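PDB 3RQZ: metallophosphoesterase from Sphaerobacter thermophilus, which binds two zinc ions and probably hydrolyses phosphate esters, being a calcineurin-like metallophosphoesterase of the YfcE family. Local coordinates for residues 5-10 and 201-206; 13-18 and 218-223; 37-42 and 64-69; 41-46 and 226-231. All blocks are in the same frame, centred on the assembly; numbering follows the deposited sequence.

Interaction 1. Residues 5-10 and 201-206; sequences RILIIS and ASYAIF
Leu7 and Tyr203 meet side on, their side chains crossing at about a right angle, with Leu7 CD1 3.3 Å from Tyr203 CD2 and lying obliquely to the ring. The tyrosine reaches this methyl because chi1 of 66° sets CG between its own backbone N and carbonyl carbon. Its hydroxyl runs on to Asp25 of helix 16-26. On the same face of the sheet, Arg5 runs its extended chain past Ile205 at a slant: Arg5 CG lies 3.6 Å from Ile205 CG2, and Ile205 CD1 lies over one guanidinium face, offset toward its rim. The other face carries Ile6, Ile8, Ala204 and Phe206. There Ile8 CD1 packs 3.6 Å from Phe206 CB, while Ile6 CD1 approaches the phenyl ring more loosely, 4.2 Å from Phe206 CD2.

The pairing register accounts for this alternation. Strands 6-9 and 201-206 run antiparallel, with Ile6-Phe206 and Ile8-Ala204 as hydrogen-bonded pairs and Leu7-Ile205 as the non-hydrogen-bonded pair between them. Ile8 N donates to Ala204 O at 2.9 Å and 176°; the return bond from Ala204 N to Ile8 O is longer, 3.2 Å. Past the last pair, a water bridges Ser10 N and Ser202 O. In these inner strands of the six-stranded sheet, backbone polar groups pair with each other, the Ile6-Ile8-Phe206 face is apolar, and the Arg5 guanidinium finds its acceptors elsewhere, at the carbonyls of Ala26 and Arg28.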
loop_
_atom_site.group_PDB
_atom_site.type_symbol
_atom_site.label_atom_id
_atom_site.label_comp_id
_atom_site.label_asym_id
_atom_site.label_seq_id
_atom_site.Cartn_x
_atom_site.Cartn_y
_atom_site.Cartn_z
ATOM N N ARG A 5 10.719 -13.914 7.436
ATOM C CA ARG A 5 10.847 -12.469 7.265
ATOM C C ARG A 5 9.974 -12.031 6.087
ATOM O O ARG A 5 10.190 -12.480 4.973
ATOM C CB ARG A 5 12.314 -12.145 7.030
ATOM C CG ARG A 5 12.712 -10.723 7.362
ATOM C CD ARG A 5 14.245 -10.565 7.422
ATOM N NE ARG A 5 14.564 -9.140 7.354
ATOM C CZ ARG A 5 14.750 -8.454 6.225
ATOM N NH1 ARG A 5 14.993 -7.151 6.269
ATOM N NH2 ARG A 5 14.706 -9.056 5.049
ATOM N N ILE A 6 8.997 -11.158 6.337
ATOM C CA ILE A 6 7.932 -10.847 5.373
ATOM C C ILE A 6 7.919 -9.381 5.001
ATOM O O ILE A 6 7.869 -8.524 5.879
ATOM C CB ILE A 6 6.531 -11.203 5.930
ATOM C CG1 ILE A 6 6.472 -12.691 6.260
ATOM C CG2 ILE A 6 5.416 -10.785 4.925
ATOM C CD1 ILE A 6 5.264 -13.095 7.029
ATOM N N LEU A 7 7.988 -9.101 3.700
ATOM C CA LEU A 7 7.903 -7.735 3.207
ATOM C C LEU A 7 6.435 -7.337 3.046
ATOM O O LEU A 7 5.699 -7.986 2.346
ATOM C CB LEU A 7 8.700 -7.591 1.890
ATOM C CG LEU A 7 8.507 -6.283 1.103
ATOM C CD1 LEU A 7 8.992 -5.051 1.893
ATOM C CD2 LEU A 7 9.222 -6.322 -0.237
ATOM N N ILE A 8 6.025 -6.265 3.700
ATOM C CA ILE A 8 4.665 -5.762 3.568
ATOM C C ILE A 8 4.687 -4.431 2.838
ATOM O O ILE A 8 5.365 -3.492 3.272
ATOM C CB ILE A 8 3.961 -5.612 4.946
ATOM C CG1 ILE A 8 4.000 -6.964 5.705
ATOM C CG2 ILE A 8 2.502 -5.084 4.748
ATOM C CD1 ILE A 8 3.296 -6.948 7.054
ATOM N N ILE A 9 3.949 -4.351 1.729
ATOM C CA ILE A 9 3.917 -3.143 0.910
ATOM C C ILE A 9 2.486 -2.732 0.602
ATOM O O ILE A 9 1.551 -3.567 0.602
ATOM C CB ILE A 9 4.722 -3.285 -0.462
ATOM C CG1 ILE A 9 4.172 -4.454 -1.330
ATOM C CG2 ILE A 9 6.237 -3.400 -0.188
ATOM C CD1 ILE A 9 4.845 -4.613 -2.703
ATOM N N SER A 10 2.318 -1.451 0.328
ATOM C CA SER A 10 1.025 -0.911 -0.029
ATOM C C SER A 10 1.212 0.297 -0.926
ATOM O O SER A 10 2.262 0.968 -0.877
ATOM C CB SER A 10 0.249 -0.510 1.234
ATOM O OG SER A 10 -1.104 -0.213 0.932
ATOM N N ALA A 201 10.157 6.167 -0.291
ATOM C CA ALA A 201 9.299 4.991 -0.277
ATOM C C ALA A 201 9.240 4.388 1.126
ATOM O O ALA A 201 10.208 4.468 1.922
ATOM C CB ALA A 201 9.806 3.969 -1.264
ATOM N N SER A 202 8.092 3.824 1.445
ATOM C CA SER A 202 7.833 3.284 2.777
ATOM C C SER A 202 7.409 1.825 2.685
ATOM O O SER A 202 6.648 1.425 1.781
ATOM C CB SER A 202 6.740 4.117 3.475
ATOM O OG SER A 202 6.560 3.704 4.820
ATOM N N TYR A 203 7.906 1.013 3.615
ATOM C CA TYR A 203 7.446 -0.367 3.706
ATOM C C TYR A 203 7.698 -0.877 5.114
ATOM O O TYR A 203 8.350 -0.174 5.909
ATOM C CB TYR A 203 8.175 -1.258 2.685
ATOM C CG TYR A 203 9.684 -1.432 2.913
ATOM C CD1 TYR A 203 10.592 -0.508 2.383
ATOM C CD2 TYR A 203 10.194 -2.548 3.595
ATOM C CE1 TYR A 203 11.982 -0.684 2.529
ATOM C CE2 TYR A 203 11.563 -2.729 3.768
ATOM C CZ TYR A 203 12.453 -1.803 3.232
ATOM O OH TYR A 203 13.798 -1.996 3.388
ATOM N N ALA A 204 7.166 -2.069 5.433
ATOM C CA ALA A 204 7.496 -2.729 6.695
ATOM C C ALA A 204 8.027 -4.135 6.488
ATOM O O ALA A 204 7.789 -4.773 5.434
ATOM C CB ALA A 204 6.286 -2.733 7.678
ATOM N N ILE A 205 8.771 -4.596 7.490
ATOM C CA ILE A 205 9.207 -5.980 7.571
ATOM C C ILE A 205 8.593 -6.615 8.807
ATOM O O ILE A 205 8.795 -6.136 9.946
ATOM C CB ILE A 205 10.747 -6.086 7.688
ATOM C CG1 ILE A 205 11.420 -5.513 6.437
ATOM C CG2 ILE A 205 11.162 -7.539 7.913
ATOM C CD1 ILE A 205 11.193 -6.342 5.158
ATOM N N PHE A 206 7.878 -7.711 8.589
ATOM C CA PHE A 206 7.153 -8.402 9.664
ATOM C C PHE A 206 7.863 -9.726 9.891
ATOM O O PHE A 206 8.102 -10.473 8.926
ATOM C CB PHE A 206 5.694 -8.586 9.226
ATOM C CG PHE A 206 4.815 -9.353 10.193
ATOM C CD1 PHE A 206 4.981 -9.245 11.580
ATOM C CD2 PHE A 206 3.790 -10.170 9.701
ATOM C CE1 PHE A 206 4.154 -9.982 12.485
ATOM C CE2 PHE A 206 2.955 -10.921 10.592
ATOM C CZ PHE A 206 3.136 -10.804 11.990
HETATM O O HOH W 1 4.239 0.187 1.714
#

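Interaction 2. Residues 13-18 and 218-223; sequences HANLVA and VEYRIA. With ZN (zinc ion), chain D.
Tyr220 lays its ring against Ala18 at the start of helix 16-26, next to an N-cap built by Asn15. The segment 13-18 is the metal-binding loop that follows the first strand of the metallophosphoesterase fold, and it also supplies His13, whose NE2 binds zinc at 2.2 Å. Asn15 holds its CG anti to the backbone N (chi1 -168°), which sends the amide back over the helix start. OD1 accepts from Ala18 N at 3.1 Å, although the donor stands well above the carbonyl plane; Thr225 gives the same oxygen a second partner. The amide nitrogen, ND2, reaches Tyr220 OH at 3.0 Å with a bent N-H angle of 136°, and also donates to the carbonyl of Gly192. Both ends of the amide are therefore bonded, which fixes its rotation. The amide and phenol planes stand nearly perpendicular.

Tyr220 presents one face of its ring to the helix. Ile222 CG1 covers the opposite face near the rim, so the ring is sandwiched. Val17 brings its CG1 methyl to the ring edge, 3.9 Å from Tyr220 CD2, and the same methyl lies 3.6 Å from Arg221 O. Centred over the aromatic face is Ala18 CB, a CH-pi contact 3.6 Å from the centroid of the Tyr220 ring and only 1° off its normal.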
loop_
_atom_site.group_PDB
_atom_site.type_symbol
_atom_site.label_atom_id
_atom_site.label_comp_id
_atom_site.label_asym_id
_atom_site.label_seq_id
_atom_site.Cartn_x
_atom_site.Cartn_y
_atom_site.Cartn_z
ATOM N N HIS A 13 1.080 2.211 -6.561
ATOM C CA HIS A 13 0.614 3.264 -7.448
ATOM C C HIS A 13 1.501 3.404 -8.671
ATOM O O HIS A 13 1.942 4.504 -9.013
ATOM C CB HIS A 13 0.443 4.603 -6.688
ATOM C CG HIS A 13 -0.831 4.672 -5.898
ATOM N ND1 HIS A 13 -2.069 4.497 -6.478
ATOM C CD2 HIS A 13 -1.056 4.860 -4.575
ATOM C CE1 HIS A 13 -3.007 4.594 -5.547
ATOM N NE2 HIS A 13 -2.417 4.803 -4.381
ATOM N N ALA A 14 1.788 2.268 -9.312
ATOM C CA ALA A 14 2.414 2.267 -10.614
ATOM C C ALA A 14 3.792 2.951 -10.608
ATOM O O ALA A 14 4.290 3.385 -11.642
ATOM C CB ALA A 14 1.430 2.924 -11.646
ATOM N N ASN A 15 4.409 3.029 -9.430
ATOM C CA ASN A 15 5.732 3.630 -9.296
ATOM C C ASN A 15 6.781 2.496 -9.275
ATOM O O ASN A 15 7.187 2.008 -8.218
ATOM C CB ASN A 15 5.783 4.518 -8.038
ATOM C CG ASN A 15 7.027 5.422 -7.977
ATOM O OD1 ASN A 15 8.070 5.155 -8.594
ATOM N ND2 ASN A 15 6.901 6.509 -7.237
ATOM N N LEU A 16 7.181 2.081 -10.470
ATOM C CA LEU A 16 8.086 0.940 -10.671
ATOM C C LEU A 16 9.455 1.225 -10.079
ATOM O O LEU A 16 10.050 0.354 -9.451
ATOM C CB LEU A 16 8.225 0.601 -12.177
ATOM C CG LEU A 16 9.180 -0.553 -12.578
ATOM C CD1 LEU A 16 8.784 -1.859 -11.925
ATOM C CD2 LEU A 16 9.234 -0.709 -14.078
ATOM N N VAL A 17 9.931 2.454 -10.237
ATOM C CA VAL A 17 11.251 2.809 -9.726
ATOM C C VAL A 17 11.234 2.656 -8.181
ATOM O O VAL A 17 12.157 2.088 -7.612
ATOM C CB VAL A 17 11.653 4.220 -10.149
ATOM C CG1 VAL A 17 13.006 4.632 -9.566
ATOM C CG2 VAL A 17 11.679 4.303 -11.700
ATOM N N ALA A 18 10.187 3.159 -7.526
ATOM C CA ALA A 18 10.098 3.067 -6.077
ATOM C C ALA A 18 9.931 1.596 -5.654
ATOM O O ALA A 18 10.542 1.165 -4.690
ATOM C CB ALA A 18 8.926 3.926 -5.538
ATOM N N VAL A 218 13.112 4.139 2.111
ATOM C CA VAL A 218 14.220 4.055 1.178
ATOM C C VAL A 218 14.103 5.119 0.102
ATOM O O VAL A 218 13.039 5.292 -0.513
ATOM C CB VAL A 218 14.404 2.624 0.584
ATOM C CG1 VAL A 218 13.141 2.149 -0.186
ATOM C CG2 VAL A 218 15.715 2.527 -0.263
ATOM N N GLU A 219 15.212 5.819 -0.116
ATOM C CA GLU A 219 15.307 6.788 -1.209
ATOM C C GLU A 219 15.208 6.042 -2.522
ATOM O O GLU A 219 15.664 4.888 -2.623
ATOM C CB GLU A 219 16.635 7.526 -1.156
ATOM C CG GLU A 219 16.705 8.498 -0.051
ATOM C CD GLU A 219 17.878 9.467 -0.216
ATOM O OE1 GLU A 219 18.941 9.047 -0.719
ATOM O OE2 GLU A 219 17.718 10.652 0.133
ATOM N N TYR A 220 14.605 6.673 -3.525
ATOM C CA TYR A 220 14.562 6.076 -4.856
ATOM C C TYR A 220 14.733 7.208 -5.849
ATOM O O TYR A 220 14.735 8.371 -5.447
ATOM C CB TYR A 220 13.258 5.287 -5.087
ATOM C CG TYR A 220 12.001 6.141 -5.200
ATOM C CD1 TYR A 220 11.283 6.515 -4.069
ATOM C CD2 TYR A 220 11.526 6.566 -6.458
ATOM C CE1 TYR A 220 10.104 7.292 -4.174
ATOM C CE2 TYR A 220 10.352 7.352 -6.572
ATOM C CZ TYR A 220 9.658 7.706 -5.432
ATOM O OH TYR A 220 8.523 8.466 -5.560
ATOM N N ARG A 221 14.909 6.886 -7.126
ATOM C CA ARG A 221 15.182 7.932 -8.096
ATOM C C ARG A 221 13.879 8.579 -8.564
ATOM O O ARG A 221 13.337 8.228 -9.612
ATOM C CB ARG A 221 16.026 7.397 -9.258
ATOM C CG ARG A 221 17.479 7.066 -8.869
ATOM C CD ARG A 221 18.352 6.716 -10.105
ATOM N NE ARG A 221 17.892 5.499 -10.791
ATOM C CZ ARG A 221 18.112 4.253 -10.357
ATOM N NH1 ARG A 221 18.804 4.049 -9.240
ATOM N NH2 ARG A 221 17.641 3.202 -11.031
ATOM N N ILE A 222 13.395 9.535 -7.771
ATOM C CA ILE A 222 12.162 10.265 -8.054
ATOM C C ILE A 222 12.201 10.918 -9.436
ATOM O O ILE A 222 11.205 10.887 -10.155
ATOM C CB ILE A 222 11.883 11.348 -6.964
ATOM C CG1 ILE A 222 11.561 10.685 -5.619
ATOM C CG2 ILE A 222 10.723 12.272 -7.378
ATOM C CD1 ILE A 222 11.647 11.656 -4.448
ATOM N N ALA A 223 13.361 11.474 -9.804
ATOM C CA ALA A 223 13.566 12.086 -11.120
ATOM C C ALA A 223 13.183 11.140 -12.256
ATOM O O ALA A 223 12.640 11.576 -13.275
ATOM C CB ALA A 223 15.023 12.534 -11.295
HETATM ZN ZN ZN D . -3.525 4.581 -2.462
HETATM O O HOH W 2 -4.991 6.485 -2.940
#

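Interaction 3. Residues 37-42 and 64-69; sequences DIVGYG and NHDWAC. With ZN (zinc ion), chain D.
Asp37 and the start of helix 64-69 are joined by polar bonds in both directions. Asp37 divides its carboxylate: OD2 binds zinc at 2.2 Å, while OD1 accepts from His65 N at 2.8 Å, on the syn side and 26° out of the carboxylate plane. The backbone N-H of His65 thus grips the oxygen that is not on this zinc, a second-shell bond that probably helps to orient the metal ligand. Asp11, His13 and His152 bind the same zinc, and Asp37 also takes part in the second metal site with His150.

In the other direction, Asp66 accepts from N-H groups of the loop. Its OD1 accepts from Val39 N at 3.3 Å, met nearly along the C-O axis, and lies 2.9 Å from Ile38 N. Its OD2 accepts a hydrogen bond from Gly63 N and a weak one from Asp37 N at 2.7 Å. The carbonyl of Val39 is satisfied too, accepting from His13 ND1.

The His65 and Tyr41 rings meet obliquely, planes at 49° and centroids 4.7 Å apart, while His65 packs edge-to-face on His13. The segment 37-42 lies in the loop between strand 31-34 and helix 45-55, with Ile38 and Val39 packing on that helix; helix 64-69 faces the loop, flanked by helix 85-92 at Cys69 and by helix 95-103 at Asp66.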
loop_
_atom_site.group_PDB
_atom_site.type_symbol
_atom_site.label_atom_id
_atom_site.label_comp_id
_atom_site.label_asym_id
_atom_site.label_seq_id
_atom_site.Cartn_x
_atom_site.Cartn_y
_atom_site.Cartn_z
ATOM N N ASP A 37 -3.838 -0.973 -4.305
ATOM C CA ASP A 37 -3.419 0.225 -5.030
ATOM C C ASP A 37 -2.049 0.033 -5.707
ATOM O O ASP A 37 -1.125 0.833 -5.542
ATOM C CB ASP A 37 -3.439 1.478 -4.137
ATOM C CG ASP A 37 -4.825 2.093 -4.020
ATOM O OD1 ASP A 37 -5.808 1.552 -4.581
ATOM O OD2 ASP A 37 -4.949 3.119 -3.348
ATOM N N ILE A 38 -1.960 -1.045 -6.487
ATOM C CA ILE A 38 -0.854 -1.306 -7.371
ATOM C C ILE A 38 -0.780 -0.275 -8.520
ATOM O O ILE A 38 0.297 0.019 -9.022
ATOM C CB ILE A 38 -1.020 -2.711 -7.969
ATOM C CG1 ILE A 38 -1.317 -3.738 -6.853
ATOM C CG2 ILE A 38 0.202 -3.116 -8.722
ATOM C CD1 ILE A 38 -1.655 -5.180 -7.369
ATOM N N VAL A 39 -1.935 0.242 -8.952
ATOM C CA VAL A 39 -1.987 1.149 -10.105
ATOM C C VAL A 39 -2.601 2.457 -9.671
ATOM O O VAL A 39 -3.061 2.587 -8.524
ATOM C CB VAL A 39 -2.819 0.556 -11.300
ATOM C CG1 VAL A 39 -2.249 -0.807 -11.775
ATOM C CG2 VAL A 39 -4.312 0.400 -10.898
ATOM N N GLY A 40 -2.641 3.409 -10.600
ATOM C CA GLY A 40 -3.186 4.747 -10.354
ATOM C C GLY A 40 -2.061 5.720 -10.078
ATOM O O GLY A 40 -1.097 5.364 -9.375
ATOM N N TYR A 41 -2.155 6.927 -10.636
ATOM C CA TYR A 41 -1.153 7.996 -10.432
ATOM C C TYR A 41 0.176 7.803 -11.177
ATOM O O TYR A 41 0.595 8.684 -11.915
ATOM C CB TYR A 41 -0.833 8.224 -8.932
ATOM C CG TYR A 41 -1.998 8.563 -8.044
ATOM C CD1 TYR A 41 -2.903 9.554 -8.400
ATOM C CD2 TYR A 41 -2.200 7.880 -6.843
ATOM C CE1 TYR A 41 -3.971 9.873 -7.587
ATOM C CE2 TYR A 41 -3.271 8.195 -6.005
ATOM C CZ TYR A 41 -4.148 9.190 -6.392
ATOM O OH TYR A 41 -5.214 9.526 -5.600
ATOM N N GLY A 42 0.843 6.666 -10.980
ATOM C CA GLY A 42 2.195 6.472 -11.525
ATOM C C GLY A 42 2.257 6.022 -12.984
ATOM O O GLY A 42 1.241 5.658 -13.570
ATOM N N ASN A 64 -8.687 0.704 -3.764
ATOM C CA ASN A 64 -9.756 1.452 -4.450
ATOM C C ASN A 64 -9.360 1.860 -5.880
ATOM O O ASN A 64 -10.201 1.868 -6.810
ATOM C CB ASN A 64 -10.202 2.676 -3.612
ATOM C CG ASN A 64 -9.026 3.576 -3.207
ATOM O OD1 ASN A 64 -8.070 3.119 -2.581
ATOM N ND2 ASN A 64 -9.123 4.866 -3.527
ATOM N N HIS A 65 -8.096 2.211 -6.077
ATOM C CA HIS A 65 -7.645 2.544 -7.465
ATOM C C HIS A 65 -7.646 1.348 -8.419
ATOM O O HIS A 65 -8.041 1.492 -9.586
ATOM C CB HIS A 65 -6.289 3.266 -7.459
ATOM C CG HIS A 65 -6.396 4.658 -6.952
ATOM N ND1 HIS A 65 -6.460 5.749 -7.792
ATOM C CD2 HIS A 65 -6.529 5.136 -5.687
ATOM C CE1 HIS A 65 -6.600 6.847 -7.068
ATOM N NE2 HIS A 65 -6.641 6.505 -5.789
ATOM N N ASP A 66 -7.202 0.180 -7.937
ATOM C CA ASP A 66 -7.304 -1.060 -8.723
ATOM C C ASP A 66 -8.765 -1.321 -9.102
ATOM O O ASP A 66 -9.058 -1.639 -10.257
ATOM C CB ASP A 66 -6.741 -2.301 -7.964
ATOM C CG ASP A 66 -5.431 -2.026 -7.243
ATOM O OD1 ASP A 66 -4.525 -1.402 -7.878
ATOM O OD2 ASP A 66 -5.300 -2.428 -6.043
ATOM N N TRP A 67 -9.676 -1.208 -8.125
ATOM C CA TRP A 67 -11.104 -1.493 -8.330
ATOM C C TRP A 67 -11.736 -0.513 -9.336
ATOM O O TRP A 67 -12.547 -0.895 -10.178
ATOM C CB TRP A 67 -11.819 -1.437 -6.954
ATOM C CG TRP A 67 -13.308 -1.739 -6.943
ATOM C CD1 TRP A 67 -14.320 -0.881 -6.536
ATOM C CD2 TRP A 67 -13.959 -2.975 -7.310
ATOM N NE1 TRP A 67 -15.545 -1.502 -6.665
ATOM C CE2 TRP A 67 -15.355 -2.788 -7.114
ATOM C CE3 TRP A 67 -13.501 -4.214 -7.783
ATOM C CZ2 TRP A 67 -16.299 -3.792 -7.395
ATOM C CZ3 TRP A 67 -14.459 -5.223 -8.080
ATOM C CH2 TRP A 67 -15.833 -5.001 -7.868
ATOM N N ALA A 68 -11.351 0.752 -9.237
ATOM C CA ALA A 68 -11.793 1.783 -10.204
ATOM C C ALA A 68 -11.348 1.465 -11.631
ATOM O O ALA A 68 -12.120 1.631 -12.589
ATOM C CB ALA A 68 -11.238 3.143 -9.808
ATOM N N CYS A 69 -10.110 1.005 -11.772
ATOM C CA CYS A 69 -9.482 0.885 -13.085
ATOM C C CYS A 69 -9.858 -0.389 -13.809
ATOM O O CYS A 69 -9.510 -0.587 -14.961
ATOM C CB CYS A 69 -7.972 1.081 -12.983
ATOM S SG CYS A 69 -7.581 2.795 -12.512
HETATM ZN ZN ZN D . -3.525 4.581 -2.462
HETATM O O HOH W 2 -4.991 6.485 -2.940
#

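Interaction 4. Residues 41-46 and 226-231; sequences YGPRPR and QAQMRE
Arg44 and Gln228 stack flat group on flat group: the guanidinium and amide planes are 14° apart, with Gln228 CD over one guanidinium face, offset toward its rim. The nearest pair is Arg44 NH2 with Gln228 CG, at 3.5 Å. Arg44 bends at chi2 (-67°), turning its chain back so that the guanidinium overlies the extended glutamine, whose chain crosses it at about a right angle.

The apolar contact lies beside this stack. Pro43 points its ring at the helix, where CD packs 3.6 Å from CG of Met229, a selenomethionine. Two van der Waals contacts with oxygens flank it: Pro43 CG rests 3.4 Å from Gln228 OE1, and the tail of Met229, bent about its CG-SE bond (chi3 72°), leaves CE 3.5 Å from Tyr41 O.

No direct hydrogen bond crosses between the segments; the polar link is indirect. Arg44 NH1 donates to Pro43 O at 3.0 Å, with the acceptor close to the guanidinium plane. The same nitrogen donates to water 3, also near that plane, and the water in turn donates to Gln228 O at 2.6 Å. One NH1 thus bonds to the carbonyl of the preceding residue and, through the water, to the helix.

Arg44 is the N-cap residue of helix 45-55 and also touches Leu16 of helix 16-26. Gln228 likewise reaches helix 16-26, at Val17, while Met229 touches Leu238 and Val239 of helix 236-244. The contact therefore joins the 41-46 loop to helix 222-232, with these other two helices alongside.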
loop_
_atom_site.group_PDB
_atom_site.type_symbol
_atom_site.label_atom_id
_atom_site.label_comp_id
_atom_site.label_asym_id
_atom_site.label_seq_id
_atom_site.Cartn_x
_atom_site.Cartn_y
_atom_site.Cartn_z
ATOM N N TYR A 41 -2.155 6.927 -10.636
ATOM C CA TYR A 41 -1.153 7.996 -10.432
ATOM C C TYR A 41 0.176 7.803 -11.177
ATOM O O TYR A 41 0.595 8.684 -11.915
ATOM C CB TYR A 41 -0.833 8.224 -8.932
ATOM C CG TYR A 41 -1.998 8.563 -8.044
ATOM C CD1 TYR A 41 -2.903 9.554 -8.400
ATOM C CD2 TYR A 41 -2.200 7.880 -6.843
ATOM C CE1 TYR A 41 -3.971 9.873 -7.587
ATOM C CE2 TYR A 41 -3.271 8.195 -6.005
ATOM C CZ TYR A 41 -4.148 9.190 -6.392
ATOM O OH TYR A 41 -5.214 9.526 -5.600
ATOM N N GLY A 42 0.843 6.666 -10.980
ATOM C CA GLY A 42 2.195 6.472 -11.525
ATOM C C GLY A 42 2.257 6.022 -12.984
ATOM O O GLY A 42 1.241 5.658 -13.570
ATOM N N PRO A 43 3.465 6.058 -13.582
ATOM C CA PRO A 43 3.685 5.809 -15.012
ATOM C C PRO A 43 3.828 4.358 -15.451
ATOM O O PRO A 43 3.924 4.099 -16.653
ATOM C CB PRO A 43 5.019 6.540 -15.278
ATOM C CG PRO A 43 5.768 6.332 -13.989
ATOM C CD PRO A 43 4.729 6.368 -12.879
ATOM N N ARG A 44 3.852 3.415 -14.509
ATOM C CA ARG A 44 4.149 2.025 -14.883
ATOM C C ARG A 44 3.144 1.036 -14.310
ATOM O O ARG A 44 3.534 0.102 -13.596
ATOM C CB ARG A 44 5.600 1.633 -14.491
ATOM C CG ARG A 44 6.740 2.358 -15.273
ATOM C CD ARG A 44 6.779 1.980 -16.764
ATOM N NE ARG A 44 7.829 2.687 -17.526
ATOM C CZ ARG A 44 7.649 3.806 -18.219
ATOM N NH1 ARG A 44 6.458 4.401 -18.226
ATOM N NH2 ARG A 44 8.676 4.353 -18.886
ATOM N N PRO A 45 1.842 1.221 -14.612
ATOM C CA PRO A 45 0.865 0.284 -14.018
ATOM C C PRO A 45 1.016 -1.169 -14.462
ATOM O O PRO A 45 0.876 -2.072 -13.612
ATOM C CB PRO A 45 -0.501 0.870 -14.426
ATOM C CG PRO A 45 -0.172 1.759 -15.646
ATOM C CD PRO A 45 1.186 2.303 -15.368
ATOM N N ARG A 46 1.316 -1.430 -15.742
ATOM C CA ARG A 46 1.429 -2.826 -16.184
ATOM C C ARG A 46 2.555 -3.535 -15.455
ATOM O O ARG A 46 2.386 -4.646 -14.947
ATOM C CB ARG A 46 1.669 -2.916 -17.691
ATOM C CG ARG A 46 0.450 -2.542 -18.501
ATOM C CD ARG A 46 0.644 -2.916 -19.994
ATOM N NE ARG A 46 1.743 -2.142 -20.564
ATOM C CZ ARG A 46 1.613 -0.939 -21.131
ATOM N NH1 ARG A 46 0.414 -0.370 -21.247
ATOM N NH2 ARG A 46 2.684 -0.304 -21.604
ATOM N N GLN A 226 9.416 10.695 -12.315
ATOM C CA GLN A 226 8.943 11.978 -12.819
ATOM C C GLN A 226 9.141 12.100 -14.340
ATOM O O GLN A 226 8.216 12.489 -15.045
ATOM C CB GLN A 226 9.599 13.131 -12.065
ATOM C CG GLN A 226 9.070 13.310 -10.631
ATOM C CD GLN A 226 9.697 14.541 -9.989
ATOM O OE1 GLN A 226 10.874 14.801 -10.201
ATOM N NE2 GLN A 226 8.915 15.299 -9.220
ATOM N N ALA A 227 10.311 11.707 -14.839
ATOM C CA ALA A 227 10.580 11.681 -16.288
ATOM C C ALA A 227 9.588 10.784 -17.049
ATOM O O ALA A 227 9.072 11.153 -18.119
ATOM C CB ALA A 227 12.008 11.233 -16.559
ATOM N N GLN A 228 9.331 9.611 -16.491
ATOM C CA GLN A 228 8.430 8.655 -17.100
ATOM C C GLN A 228 6.997 9.197 -17.108
ATOM O O GLN A 228 6.260 8.957 -18.050
ATOM C CB GLN A 228 8.460 7.324 -16.326
ATOM C CG GLN A 228 9.776 6.561 -16.411
ATOM C CD GLN A 228 9.835 5.379 -15.453
ATOM O OE1 GLN A 228 8.919 5.149 -14.637
ATOM N NE2 GLN A 228 10.919 4.612 -15.546
HETATM N N MSE A 229 6.597 9.878 -16.039
HETATM C CA MSE A 229 5.270 10.516 -15.995
HETATM C C MSE A 229 5.128 11.644 -17.013
HETATM O O MSE A 229 4.108 11.734 -17.696
HETATM C CB MSE A 229 4.940 11.037 -14.597
HETATM C CG MSE A 229 4.764 9.915 -13.546
HETATM SE SE MSE A 229 4.624 10.611 -11.748
HETATM C CE MSE A 229 2.841 11.371 -11.924
ATOM N N ARG A 230 6.153 12.490 -17.130
ATOM C CA ARG A 230 6.121 13.574 -18.108
ATOM C C ARG A 230 6.097 13.034 -19.534
ATOM O O ARG A 230 5.440 13.613 -20.406
ATOM C CB ARG A 230 7.298 14.545 -17.899
ATOM C CG ARG A 230 7.243 15.266 -16.533
ATOM C CD ARG A 230 8.187 16.454 -16.490
ATOM N NE ARG A 230 7.938 17.246 -15.282
ATOM C CZ ARG A 230 8.740 17.298 -14.221
ATOM N NH1 ARG A 230 8.378 18.038 -13.191
ATOM N NH2 ARG A 230 9.897 16.625 -14.172
ATOM N N GLU A 231 6.806 11.927 -19.761
ATOM C CA GLU A 231 6.801 11.262 -21.058
ATOM C C GLU A 231 5.394 10.764 -21.409
ATOM O O GLU A 231 4.978 10.864 -22.563
ATOM C CB GLU A 231 7.801 10.094 -21.078
ATOM C CG GLU A 231 7.941 9.398 -22.450
ATOM C CD GLU A 231 8.200 10.375 -23.600
ATOM O OE1 GLU A 231 9.195 11.137 -23.542
ATOM O OE2 GLU A 231 7.412 10.379 -24.578
HETATM O O HOH W 3 6.216 6.993 -19.700
#

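In the fold
Interactions 1 and 3 are buried, whereas 2 and 4 are only partly so. Interaction 1, its centre about 9 Å from that of the chain, pairs two sheet strands through regular main-chain bonds and apolar packing. Interaction 3 instead uses carboxylates and backbone amides beside the metals. Interaction 2 shares the zinc and water 2 with interaction 3, and the loops join through His13 N-Asp37 O, 2.8 Å. Interactions 2 and 4 both use helix 222-232, their centres about 10 Å apart, but one rests on an aromatic face and the other on a guanidinium stack and a water. Tyr41 and Gly42 belong to both 3 and 4, while Ala201 O and Val218 N (2.9 Å) connect 1 with 2.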